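Local coordinates for tRNA threonylcarbamoyladenosine dehydratase (Escherichia coli, PDB 4D79), which catalyses the ATP-dependent dehydration of threonylcarbamoyladenosine at position 37 of tRNAs to its cyclic form and can accept sulfur from the cysteine desulfurase CsdA in vitro, at residues T242-T245 and A246-F250; G14-A17 and R18-E22; A24-L27 and F28-A31. All coordinates share one frame; numbering follows the deposited sequence.

Contact 1. Residues T242-T245 and A246-F250; sequences TMVT and ATFGF
Val244 and Phe248 carry the apolar part of this contact, one turn apart on the first turns of helix 242-266. Their side chains run alongside each other in the same direction, and the methyl CG1 of Val244 meets the ring at CE1 of Phe248, 3.7 Å away. CG1 is the branch anti to the backbone N (chi1 172°), which carries it forward along the helix to the ring. Val244 O lies at the ring edge, near the ring plane, 3.3 Å from CD1 of Phe248.

Backbone hydrogen bonds run from Ala246 N to Thr242 O, from Phe248 N to Val244 O and from Gly249 N to Thr245 O, the last being the longest at 3.3 Å.

Of the side-chain hydroxyls, Thr247 OG1 turns back onto its own helix and donates to Met243 O over 2.7 Å; its chi1 of -61° sets the oxygen beside the backbone N, facing the preceding turn. Thr242 OG1 bonds instead to Asn71 O, and Thr245 OG1 to Gly40 O.

All of this is buried. Helix 42-51 and the second subunit pack against Thr242 and Ala246, while Phe248 faces strands 164-168 and 202-206. It is a buried alpha-helical turn in which one i to i+4 amide bond, that of Thr247 to Met243 O, gives way to a threonine hydroxyl bonding back to the same carbonyl, with the side chain of Thr245 about 6 Å from the ATP bound in the Rossmann-like ThiF fold.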
ATOM      1  N   THR B 242       6.149  -0.752   5.903  1.00 17.61           N
ATOM      2  CA  THR B 242       5.077  -1.156   4.992  1.00 17.19           C
ATOM      3  C   THR B 242       4.579   0.014   4.158  1.00 16.58           C
ATOM      4  O   THR B 242       4.363  -0.120   2.946  1.00 15.75           O
ATOM      5  CB  THR B 242       3.909  -1.758   5.787  1.00 17.69           C
ATOM      6  OG1 THR B 242       4.314  -3.047   6.266  1.00 22.29           O
ATOM      7  CG2 THR B 242       2.658  -1.912   4.886  1.00 20.81           C
ATOM      8  N   MET B 243       4.359   1.169   4.805  1.00 17.87           N
ATOM      9  CA  MET B 243       3.718   2.283   4.120  1.00 21.22           C
ATOM     10  C   MET B 243       4.499   2.709   2.891  1.00 18.00           C
ATOM     11  O   MET B 243       3.902   3.200   1.926  1.00 17.54           O
ATOM     12  CB  MET B 243       3.556   3.481   5.075  1.00 18.21           C
ATOM     13  CG  MET B 243       2.630   3.218   6.250  1.00 16.54           C
ATOM     14  SD  MET B 243       3.400   2.305   7.601  1.00 19.68           S
ATOM     15  CE  MET B 243       4.522   3.569   8.222  1.00 24.63           C
ATOM     16  N   VAL B 244       5.826   2.551   2.916  1.00 18.50           N
ATOM     17  CA  VAL B 244       6.679   2.895   1.783  1.00 16.45           C
ATOM     18  C   VAL B 244       6.884   1.698   0.865  1.00 15.83           C
ATOM     19  O   VAL B 244       6.690   1.811  -0.347  1.00 17.00           O
ATOM     20  CB  VAL B 244       8.021   3.487   2.283  1.00 21.70           C
ATOM     21  CG1 VAL B 244       9.022   3.669   1.150  1.00 21.22           C
ATOM     22  CG2 VAL B 244       7.776   4.834   2.961  1.00 19.88           C
ATOM     23  N   THR B 245       7.276   0.526   1.396  1.00 16.10           N
ATOM     24  CA  THR B 245       7.635  -0.571   0.506  1.00 17.47           C
ATOM     25  C   THR B 245       6.416  -1.045  -0.271  1.00 18.50           C
ATOM     26  O   THR B 245       6.515  -1.290  -1.476  1.00 18.31           O
ATOM     27  CB  THR B 245       8.318  -1.727   1.270  1.00 19.67           C
ATOM     28  OG1 THR B 245       7.391  -2.359   2.147  1.00 21.36           O
ATOM     29  CG2 THR B 245       9.534  -1.234   2.094  1.00 21.74           C
ATOM     30  N   ALA B 246       5.238  -1.071   0.374  1.00 17.97           N
ATOM     31  CA  ALA B 246       4.017  -1.440  -0.340  1.00 13.99           C
ATOM     32  C   ALA B 246       3.678  -0.402  -1.394  1.00 16.05           C
ATOM     33  O   ALA B 246       3.191  -0.749  -2.483  1.00 17.59           O
ATOM     34  CB  ALA B 246       2.837  -1.589   0.619  1.00 16.05           C
ATOM     35  N   THR B 247       3.886   0.879  -1.081  1.00 14.80           N
ATOM     36  CA  THR B 247       3.557   1.883  -2.076  1.00 18.87           C
ATOM     37  C   THR B 247       4.486   1.797  -3.286  1.00 14.64           C
ATOM     38  O   THR B 247       4.039   2.106  -4.392  1.00 15.11           O
ATOM     39  CB  THR B 247       3.557   3.273  -1.439  1.00 21.88           C
ATOM     40  OG1 THR B 247       2.563   3.299  -0.419  1.00 20.03           O
ATOM     41  CG2 THR B 247       3.171   4.344  -2.446  1.00 16.17           C
ATOM     42  N   PHE B 248       5.766   1.421  -3.098  1.00 16.60           N
ATOM     43  CA  PHE B 248       6.620   1.108  -4.246  1.00 16.99           C
ATOM     44  C   PHE B 248       5.941   0.063  -5.148  1.00 17.33           C
ATOM     45  O   PHE B 248       5.828   0.244  -6.354  1.00 15.83           O
ATOM     46  CB  PHE B 248       7.974   0.604  -3.771  1.00 15.53           C
ATOM     47  CG  PHE B 248       9.038   1.659  -3.630  1.00 15.51           C
ATOM     48  CD1 PHE B 248       8.996   2.607  -2.599  1.00 15.69           C
ATOM     49  CD2 PHE B 248      10.156   1.655  -4.462  1.00 17.76           C
ATOM     50  CE1 PHE B 248      10.010   3.566  -2.436  1.00 21.54           C
ATOM     51  CE2 PHE B 248      11.186   2.606  -4.288  1.00 18.63           C
ATOM     52  CZ  PHE B 248      11.096   3.572  -3.269  1.00 20.08           C
ATOM     53  N   GLY B 249       5.445  -1.018  -4.553  1.00 15.95           N
ATOM     54  CA  GLY B 249       4.804  -2.055  -5.332  1.00 15.98           C
ATOM     55  C   GLY B 249       3.521  -1.584  -5.978  1.00 16.83           C
ATOM     56  O   GLY B 249       3.226  -1.964  -7.119  1.00 16.80           O
ATOM     57  N   PHE B 250       2.729  -0.759  -5.259  1.00 13.80           N
ATOM     58  CA  PHE B 250       1.480  -0.256  -5.818  1.00 14.58           C
ATOM     59  C   PHE B 250       1.731   0.720  -6.959  1.00 16.79           C
ATOM     60  O   PHE B 250       1.021   0.684  -7.982  1.00 15.36           O
ATOM     61  CB  PHE B 250       0.608   0.414  -4.744  1.00 16.88           C
ATOM     62  CG  PHE B 250       0.096  -0.516  -3.704  1.00 14.85           C
ATOM     63  CD1 PHE B 250       0.075  -1.882  -3.906  1.00 19.91           C
ATOM     64  CD2 PHE B 250      -0.388  -0.013  -2.498  1.00 24.96           C
ATOM     65  CE1 PHE B 250      -0.393  -2.726  -2.946  1.00 18.57           C
ATOM     66  CE2 PHE B 250      -0.872  -0.875  -1.527  1.00 18.04           C
ATOM     67  CZ  PHE B 250      -0.892  -2.196  -1.742  1.00 18.53           C
TER

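Contact 2. Residues G14-A17 and R18-E22; sequences GGTA and RLYGE
Arg18 folds its long side chain back over the glycines one turn earlier in helix 7-20. Its N donates to Gly14 O at 3.0 Å, and CG rests 3.3 Å from that same Gly14 O. A bend at chi3 (-45°) then brings the guanidinium over the backbone, where CA of Gly15 sits 3.6 Å above one face of the group, toward its rim. Neither glycine has a side chain, so the flat group lies directly against the main chain. Its polar end is held across the dimer: NH2 bonds to Phe238 O of the second subunit, and NE more weakly to Gly237 O of the second subunit.

Leu19 follows with a divided grip, its N making weak bonds to both Gly15 O and Thr16 O. Its side chain packs on Ala240 of the second subunit.

Tyr20 makes the straightest backbone bond of the contact: N points at Thr16 O over 2.9 Å, with an N-H...O angle of 175°. That oxygen also lies at the edge of the Tyr20 ring, and the methyl CG2 of Thr16 touches CD2 of Tyr20 at 3.8 Å, the two side chains crossing at a slant.

Gly21 ends the turn. Its N still reaches Ala17 O at 2.8 Å, but from above the carbonyl plane, and its phi of 106° leaves the helical range; a CB here would be jammed against the carbonyl oxygen of Tyr20.

Glu22 bends at chi2 and brings OE1 to 3.7 Å from CB of Ala17. The whole is built round a glycine of positive phi that ends helix 7-20 and N-caps helix 22-29, so that two helices follow one another with almost no linker.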
ATOM      1  N   GLY B  14     -16.119  -5.593 -10.257  1.00 18.10           N
ATOM      2  CA  GLY B  14     -16.979  -4.547 -10.804  1.00 21.36           C
ATOM      3  C   GLY B  14     -16.415  -3.152 -10.598  1.00 16.22           C
ATOM      4  O   GLY B  14     -16.492  -2.303 -11.489  1.00 21.02           O
ATOM      5  N   GLY B  15     -15.822  -2.899  -9.427  1.00 20.63           N
ATOM      6  CA  GLY B  15     -15.197  -1.610  -9.183  1.00 22.78           C
ATOM      7  C   GLY B  15     -13.997  -1.335 -10.079  1.00 17.12           C
ATOM      8  O   GLY B  15     -13.717  -0.179 -10.408  1.00 19.84           O
ATOM      9  N   THR B  16     -13.284  -2.389 -10.498  1.00 19.65           N
ATOM     10  CA  THR B  16     -12.224  -2.260 -11.504  1.00 19.82           C
ATOM     11  C   THR B  16     -12.772  -1.804 -12.852  1.00 15.69           C
ATOM     12  O   THR B  16     -12.265  -0.859 -13.463  1.00 21.17           O
ATOM     13  CB  THR B  16     -11.517  -3.606 -11.631  1.00 18.44           C
ATOM     14  OG1 THR B  16     -11.168  -4.049 -10.313  1.00 19.41           O
ATOM     15  CG2 THR B  16     -10.284  -3.515 -12.494  1.00 19.59           C
ATOM     16  N   ALA B  17     -13.823  -2.471 -13.332  1.00 18.45           N
ATOM     17  CA  ALA B  17     -14.469  -2.050 -14.571  1.00 20.95           C
ATOM     18  C   ALA B  17     -14.974  -0.605 -14.487  1.00 18.28           C
ATOM     19  O   ALA B  17     -14.902   0.139 -15.483  1.00 23.10           O
ATOM     20  CB  ALA B  17     -15.621  -3.000 -14.884  1.00 19.21           C
ATOM     21  N   ARG B  18     -15.543  -0.205 -13.341  1.00 17.17           N
ATOM     22  CA  ARG B  18     -16.101   1.142 -13.214  1.00 22.71           C
ATOM     23  C   ARG B  18     -15.013   2.206 -13.193  1.00 21.06           C
ATOM     24  O   ARG B  18     -15.272   3.349 -13.572  1.00 26.01           O
ATOM     25  CB  ARG B  18     -16.967   1.270 -11.955  1.00 22.64           C
ATOM     26  CG  ARG B  18     -18.280   0.455 -12.042  1.00 28.71           C
ATOM     27  CD  ARG B  18     -19.321   0.889 -11.016  1.00 42.53           C
ATOM     28  NE  ARG B  18     -18.753   1.072  -9.688  1.00 42.16           N
ATOM     29  CZ  ARG B  18     -18.606   0.105  -8.791  1.00 57.26           C
ATOM     30  NH1 ARG B  18     -18.983  -1.132  -9.071  1.00 37.18           N
ATOM     31  NH2 ARG B  18     -18.077   0.380  -7.609  1.00 36.36           N
ATOM     32  N   LEU B  19     -13.795   1.831 -12.835  1.00 18.92           N
ATOM     33  CA  LEU B  19     -12.683   2.762 -12.780  1.00 15.34           C
ATOM     34  C   LEU B  19     -11.890   2.807 -14.089  1.00 16.51           C
ATOM     35  O   LEU B  19     -11.682   3.882 -14.650  1.00 22.73           O
ATOM     36  CB  LEU B  19     -11.771   2.359 -11.623  1.00 21.54           C
ATOM     37  CG  LEU B  19     -10.543   3.259 -11.425  1.00 20.97           C
ATOM     38  CD1 LEU B  19     -10.902   4.703 -11.170  1.00 19.71           C
ATOM     39  CD2 LEU B  19      -9.692   2.710 -10.300  1.00 22.92           C
ATOM     40  N   TYR B  20     -11.480   1.658 -14.597  1.00 18.41           N
ATOM     41  CA  TYR B  20     -10.623   1.582 -15.780  1.00 20.01           C
ATOM     42  C   TYR B  20     -11.388   1.359 -17.072  1.00 18.01           C
ATOM     43  O   TYR B  20     -10.823   1.564 -18.151  1.00 19.84           O
ATOM     44  CB  TYR B  20      -9.609   0.454 -15.614  1.00 19.74           C
ATOM     45  CG  TYR B  20      -8.652   0.629 -14.448  1.00 16.82           C
ATOM     46  CD1 TYR B  20      -7.525   1.424 -14.563  1.00 23.18           C
ATOM     47  CD2 TYR B  20      -8.868  -0.062 -13.258  1.00 20.08           C
ATOM     48  CE1 TYR B  20      -6.637   1.548 -13.501  1.00 17.60           C
ATOM     49  CE2 TYR B  20      -8.029   0.047 -12.222  1.00 22.09           C
ATOM     50  CZ  TYR B  20      -6.906   0.855 -12.335  1.00 22.28           C
ATOM     51  OH  TYR B  20      -6.079   0.945 -11.253  1.00 25.18           O
ATOM     52  N   GLY B  21     -12.639   0.919 -16.991  1.00 21.73           N
ATOM     53  CA  GLY B  21     -13.431   0.672 -18.176  1.00 20.97           C
ATOM     54  C   GLY B  21     -13.581  -0.817 -18.448  1.00 19.73           C
ATOM     55  O   GLY B  21     -12.798  -1.641 -17.994  1.00 19.65           O
ATOM     56  N   GLU B  22     -14.607  -1.147 -19.242  1.00 21.31           N
ATOM     57  CA  GLU B  22     -14.888  -2.542 -19.593  1.00 23.61           C
ATOM     58  C   GLU B  22     -13.755  -3.155 -20.408  1.00 19.79           C
ATOM     59  O   GLU B  22     -13.390  -4.311 -20.190  1.00 19.17           O
ATOM     60  CB  GLU B  22     -16.202  -2.662 -20.384  1.00 27.22           C
ATOM     61  CG  GLU B  22     -17.442  -2.157 -19.644  1.00 34.08           C
ATOM     62  CD  GLU B  22     -17.776  -2.953 -18.392  1.00 36.33           C
ATOM     63  OE1 GLU B  22     -17.095  -3.957 -18.107  1.00 41.85           O
ATOM     64  OE2 GLU B  22     -18.743  -2.579 -17.695  1.00 47.56           O
TER

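Contact 3. Residues A24-L27 and F28-A31; sequences ALQL and FADA
This is a local contact along the last turns of helix 22-29, where the chain prepares to enter strand 32-36, and its main side chain is Phe28. The ring lies over the carbonyl of Ala24 one turn back, with Ala24 O 3.2 Å above one face and nearest to CG of Phe28. CG stands anti to the carbonyl carbon (chi1 -60°), which swings the ring back over the preceding turn and lets its far end, CZ, approach CB of Ala24 at 4.1 Å. The same Ala24 O takes a nearly straight bond from Phe28 N, 2.8 Å long at 170°, so one oxygen serves the backbone and also faces the ring.

The other pair is polar. Gln26 bends at chi2 and sends NE2 to OD1 of Asp30, a weak bond of 3.1 Å; the amide and carboxylate planes are 24° apart. Both groups find stronger partners in the N-terminal segment of the same chain: Val3 O accepts from Gln26 NE2 and Val3 N donates to Asp30 OD1, so one residue holds amide and carboxylate together. The two residues are also joined through the backbone, by an i to i+4 bond of 3.0 Å from Asp30 N to Gln26 O.

Phe28 packs edge-to-face with Tyr20 of helix 7-20. Replacing Phe28 with an alanine would probably leave a gap over the carbonyl and CB of Ala24 and deprive Tyr20 of its ring partner.

Around the turn, Leu25 and Phe28 lean on helix 7-20, Ala24 and Phe28 meet Met261 of helix 242-266, and Ala31 touches Met260 of that helix as the chain leads into strand 32-36.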
ATOM      1  N   ALA B  24     -10.619  -2.456 -20.391  1.00 19.73           N
ATOM      2  CA  ALA B  24      -9.536  -2.732 -19.474  1.00 22.10           C
ATOM      3  C   ALA B  24      -9.807  -3.983 -18.640  1.00 17.12           C
ATOM      4  O   ALA B  24      -8.878  -4.740 -18.342  1.00 18.85           O
ATOM      5  CB  ALA B  24      -9.316  -1.522 -18.579  1.00 19.92           C
ATOM      6  N   LEU B  25     -11.044  -4.182 -18.181  1.00 19.83           N
ATOM      7  CA  LEU B  25     -11.307  -5.375 -17.377  1.00 16.88           C
ATOM      8  C   LEU B  25     -10.905  -6.638 -18.142  1.00 16.54           C
ATOM      9  O   LEU B  25     -10.318  -7.566 -17.576  1.00 18.48           O
ATOM     10  CB  LEU B  25     -12.778  -5.437 -16.970  1.00 18.58           C
ATOM     11  CG  LEU B  25     -13.130  -6.548 -15.968  1.00 18.73           C
ATOM     12  CD1 LEU B  25     -12.637  -6.211 -14.550  1.00 20.58           C
ATOM     13  CD2 LEU B  25     -14.651  -6.817 -15.945  1.00 20.32           C
ATOM     14  N   GLN B  26     -11.253  -6.702 -19.410  1.00 16.70           N
ATOM     15  CA  GLN B  26     -10.891  -7.862 -20.217  1.00 18.65           C
ATOM     16  C   GLN B  26      -9.389  -7.896 -20.497  1.00 19.46           C
ATOM     17  O   GLN B  26      -8.774  -8.969 -20.475  1.00 19.58           O
ATOM     18  CB  GLN B  26     -11.692  -7.877 -21.524  1.00 18.54           C
ATOM     19  CG  GLN B  26     -11.397  -9.093 -22.369  1.00 19.74           C
ATOM     20  CD  GLN B  26     -11.938 -10.370 -21.802  1.00 26.91           C
ATOM     21  OE1 GLN B  26     -13.155 -10.618 -21.802  1.00 25.79           O
ATOM     22  NE2 GLN B  26     -11.059 -11.156 -21.229  1.00 23.78           N
ATOM     23  N   LEU B  27      -8.781  -6.735 -20.748  1.00 18.94           N
ATOM     24  CA  LEU B  27      -7.330  -6.686 -20.943  1.00 22.88           C
ATOM     25  C   LEU B  27      -6.604  -7.265 -19.738  1.00 18.94           C
ATOM     26  O   LEU B  27      -5.646  -8.027 -19.887  1.00 20.19           O
ATOM     27  CB  LEU B  27      -6.876  -5.239 -21.174  1.00 21.23           C
ATOM     28  CG  LEU B  27      -5.384  -4.995 -21.410  1.00 25.69           C
ATOM     29  CD1 LEU B  27      -4.950  -5.561 -22.778  1.00 33.99           C
ATOM     30  CD2 LEU B  27      -5.098  -3.504 -21.321  1.00 27.84           C
ATOM     31  N   PHE B  28      -7.018  -6.850 -18.528  1.00 17.23           N
ATOM     32  CA  PHE B  28      -6.416  -7.357 -17.308  1.00 16.55           C
ATOM     33  C   PHE B  28      -6.657  -8.857 -17.154  1.00 15.70           C
ATOM     34  O   PHE B  28      -5.743  -9.612 -16.759  1.00 18.42           O
ATOM     35  CB  PHE B  28      -6.947  -6.602 -16.070  1.00 20.89           C
ATOM     36  CG  PHE B  28      -6.679  -5.098 -16.062  1.00 18.07           C
ATOM     37  CD1 PHE B  28      -5.777  -4.507 -16.927  1.00 19.31           C
ATOM     38  CD2 PHE B  28      -7.357  -4.267 -15.144  1.00 23.70           C
ATOM     39  CE1 PHE B  28      -5.551  -3.117 -16.884  1.00 18.58           C
ATOM     40  CE2 PHE B  28      -7.120  -2.890 -15.114  1.00 22.47           C
ATOM     41  CZ  PHE B  28      -6.220  -2.325 -15.986  1.00 20.93           C
ATOM     42  N   ALA B  29      -7.878  -9.314 -17.429  1.00 16.41           N
ATOM     43  CA  ALA B  29      -8.166 -10.739 -17.267  1.00 17.62           C
ATOM     44  C   ALA B  29      -7.315 -11.597 -18.209  1.00 18.17           C
ATOM     45  O   ALA B  29      -6.955 -12.732 -17.878  1.00 19.11           O
ATOM     46  CB  ALA B  29      -9.651 -11.008 -17.496  1.00 19.91           C
ATOM     47  N   ASP B  30      -6.985 -11.064 -19.371  1.00 18.50           N
ATOM     48  CA  ASP B  30      -6.204 -11.751 -20.394  1.00 18.02           C
ATOM     49  C   ASP B  30      -4.703 -11.613 -20.165  1.00 24.87           C
ATOM     50  O   ASP B  30      -3.913 -12.246 -20.887  1.00 21.63           O
ATOM     51  CB  ASP B  30      -6.517 -11.167 -21.769  1.00 20.71           C
ATOM     52  CG  ASP B  30      -7.868 -11.541 -22.287  1.00 48.98           C
ATOM     53  OD1 ASP B  30      -8.399 -12.543 -21.820  1.00 25.67           O
ATOM     54  OD2 ASP B  30      -8.349 -10.902 -23.244  1.00 31.30           O
ATOM     55  N   ALA B  31      -4.295 -10.810 -19.187  1.00 19.61           N
ATOM     56  CA  ALA B  31      -2.879 -10.506 -18.999  1.00 16.97           C
ATOM     57  C   ALA B  31      -2.205 -11.567 -18.156  1.00 22.52           C
ATOM     58  O   ALA B  31      -2.825 -12.238 -17.331  1.00 20.37           O
ATOM     59  CB  ALA B  31      -2.685  -9.139 -18.351  1.00 18.99           C
TER

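From the N terminus, contact 2 comes first, on the end of helix 7-20; contact 3 follows on helix 22-29, just before strand 32-36 begins; contact 1 lies far along the chain, at the start of helix 242-266. Each is a local turn, so none closes a long loop, and the three run in series without nesting or crossing. Contacts 2 and 3 touch directly: the rings of Tyr20 and Phe28 meet edge-to-face, and Leu25 packs on Thr16 and Ala17. Contact 1 stands apart, its nearest atoms about 8 Å from contact 2, yet both touch the second subunit. The later part of helix 242-266 reaches contact 3.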